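Plu4264 (Photorhabdus luminescens subsp. laumondii, PDB 4MV2) is a cupin of unknown function that binds a metal, nickel in this crystal. Local coordinates at residues S22-L25 / N31-F34. Numbering follows the deposited sequence.
Sequences SRLL and NTPF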
ATOM      1  N   SER A  22      -8.818   3.884   7.893  1.00 10.66           N
ATOM      2  CA  SER A  22      -8.658   5.193   7.257  1.00 11.32           C
ATOM      3  C   SER A  22      -8.612   4.947   5.770  1.00 11.61           C
ATOM      4  O   SER A  22      -7.601   4.528   5.222  1.00 11.63           O
ATOM      5  CB  SER A  22      -7.386   5.893   7.741  1.00 12.25           C
ATOM      6  OG  SER A  22      -7.220   7.156   7.123  1.00 14.70           O
ATOM      7  N   ARG A  23      -9.742   5.218   5.122  1.00 11.84           N
ATOM      8  CA  ARG A  23      -9.860   4.975   3.672  1.00 12.31           C
ATOM      9  C   ARG A  23      -9.056   5.988   2.885  1.00 11.91           C
ATOM     10  O   ARG A  23      -9.081   7.172   3.199  1.00 13.21           O
ATOM     11  CB  ARG A  23     -11.311   4.993   3.214  1.00 13.46           C
ATOM     12  CG  ARG A  23     -12.039   3.708   3.599  1.00 16.24           C
ATOM     13  CD  ARG A  23     -13.466   3.704   3.149  1.00 19.77           C
ATOM     14  NE  ARG A  23     -14.157   2.479   3.513  1.00 21.37           N
ATOM     15  CZ  ARG A  23     -14.632   1.593   2.648  1.00 22.99           C
ATOM     16  NH1 ARG A  23     -14.478   1.767   1.342  1.00 24.09           N
ATOM     17  NH2 ARG A  23     -15.272   0.527   3.116  1.00 25.21           N
ATOM     18  N   LEU A  24      -8.421   5.525   1.821  1.00 12.44           N
ATOM     19  CA  LEU A  24      -7.728   6.401   0.873  1.00 13.44           C
ATOM     20  C   LEU A  24      -8.655   7.423   0.234  1.00 14.20           C
ATOM     21  O   LEU A  24      -8.345   8.619   0.145  1.00 15.27           O
ATOM     22  CB  LEU A  24      -7.099   5.531  -0.208  1.00 14.60           C
ATOM     23  CG  LEU A  24      -6.314   6.274  -1.283  1.00 15.43           C
ATOM     24  CD1 LEU A  24      -5.082   6.962  -0.678  1.00 16.71           C
ATOM     25  CD2 LEU A  24      -5.937   5.296  -2.363  1.00 17.08           C
ATOM     26  N   LEU A  25      -9.800   6.932  -0.214  1.00 14.65           N
ATOM     27  CA  LEU A  25     -10.753   7.725  -0.994  1.00 15.53           C
ATOM     28  C   LEU A  25     -11.935   8.100  -0.129  1.00 16.89           C
ATOM     29  O   LEU A  25     -12.308   7.345   0.760  1.00 17.59           O
ATOM     30  CB  LEU A  25     -11.260   6.924  -2.197  1.00 16.38           C
ATOM     31  CG  LEU A  25     -10.172   6.385  -3.114  1.00 17.66           C
ATOM     32  CD1 LEU A  25     -10.759   5.464  -4.170  1.00 18.78           C
ATOM     33  CD2 LEU A  25      -9.367   7.522  -3.730  1.00 19.00           C
ATOM     34  N   ASN A  31      -6.719  10.339  -8.792  1.00 18.60           N
ATOM     35  CA  ASN A  31      -7.358   9.391  -9.683  1.00 19.53           C
ATOM     36  C   ASN A  31      -6.581   8.093  -9.681  1.00 17.52           C
ATOM     37  O   ASN A  31      -5.444   8.031 -10.123  1.00 18.22           O
ATOM     38  CB  ASN A  31      -7.462   9.952 -11.087  1.00 22.77           C
ATOM     39  CG  ASN A  31      -8.275   9.056 -12.010  1.00 25.91           C
ATOM     40  OD1 ASN A  31      -9.038   8.201 -11.570  1.00 26.46           O
ATOM     41  ND2 ASN A  31      -8.103   9.249 -13.299  1.00 28.13           N
ATOM     42  N   THR A  32      -7.218   7.070  -9.145  1.00 16.32           N
ATOM     43  CA  THR A  32      -6.573   5.758  -8.930  1.00 15.37           C
ATOM     44  C   THR A  32      -7.467   4.683  -9.536  1.00 15.17           C
ATOM     45  O   THR A  32      -8.689   4.826  -9.559  1.00 16.69           O
ATOM     46  CB  THR A  32      -6.394   5.379  -7.423  1.00 15.86           C
ATOM     47  OG1 THR A  32      -7.673   5.402  -6.789  1.00 17.72           O
ATOM     48  CG2 THR A  32      -5.473   6.349  -6.677  1.00 17.66           C
ATOM     49  N   PRO A  33      -6.877   3.578  -9.979  1.00 15.11           N
ATOM     50  CA  PRO A  33      -7.669   2.434 -10.440  1.00 15.07           C
ATOM     51  C   PRO A  33      -7.971   1.438  -9.319  1.00 14.70           C
ATOM     52  O   PRO A  33      -8.436   0.331  -9.596  1.00 16.24           O
ATOM     53  CB  PRO A  33      -6.751   1.776 -11.465  1.00 15.96           C
ATOM     54  CG  PRO A  33      -5.355   2.054 -10.915  1.00 15.49           C
ATOM     55  CD  PRO A  33      -5.454   3.425 -10.305  1.00 16.30           C
ATOM     56  N   PHE A  34      -7.677   1.820  -8.071  1.00 14.29           N
ATOM     57  CA  PHE A  34      -7.853   0.961  -6.902  1.00 14.39           C
ATOM     58  C   PHE A  34      -8.410   1.808  -5.778  1.00 14.51           C
ATOM     59  O   PHE A  34      -8.357   3.026  -5.782  1.00 15.20           O
ATOM     60  CB  PHE A  34      -6.509   0.314  -6.493  1.00 13.94           C
ATOM     61  CG  PHE A  34      -5.398   1.314  -6.258  1.00 13.18           C
ATOM     62  CD1 PHE A  34      -5.290   1.969  -5.035  1.00 13.55           C
ATOM     63  CD2 PHE A  34      -4.492   1.624  -7.234  1.00 14.25           C
ATOM     64  CE1 PHE A  34      -4.288   2.886  -4.820  1.00 14.72           C
ATOM     65  CE2 PHE A  34      -3.484   2.545  -7.015  1.00 14.60           C
ATOM     66  CZ  PHE A  34      -3.393   3.192  -5.843  1.00 14.27           C
TER
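Leu-25 and Thr-32 hold the nearest pair of CA atoms across the two segments, yet these stay 9.2 Å apart and no hydrogen bond joins 22-25 to 31-34. Segment 22-25 runs off the end of strand 19-23, whereas the irregular return 31-34 leads into strand 35-41; contact is made by side chains, in one case against a backbone carbonyl. Leu-24, its CG anti to the backbone N (chi1 -179°), sends CD2 obliquely to the Phe-34 ring, 3.8 Å from CE1. Leu-25 and Thr-32 run antiparallel alongside one another, Leu-25 CD1 lying 4.0 Å from Thr-32 OG1, and the same CD1 settles 3.8 Å from Phe-34 O. That carbonyl is already engaged: Thr-32 OG1 donates to Phe-34 O at 2.7 Å, in the carbonyl plane, with a C=O...donor angle of 154°. In this chain the loop 24-34 joins antiparallel strands 19-23 and 35-41 of the cupin fold: pairing continues as far as Leu-24 with Gly-36, and beyond it the chains diverge and contact passes to side chains. With chi1 of Thr-32 at 57°, the hydroxyl meets the carbonyl; Phe-34 CG likewise sits between its backbone N and carbonyl carbon, and the ring folds back beneath its own segment, Thr-32 CB standing 3.9 Å above the plane over the ring centre. Thr-32 thus touches Phe-34 twice, hydroxyl to carbonyl and CB over the ring face. Beyond the pair, the Phe-34 ring meets Phe-34 and Trp-107 of the second subunit edge-to-face, and Leu-24 packs on Leu-81 of that subunit, which places this buried contact at the dimer interface, with the Phe-34 side chain about 13 Å from the nickel ion.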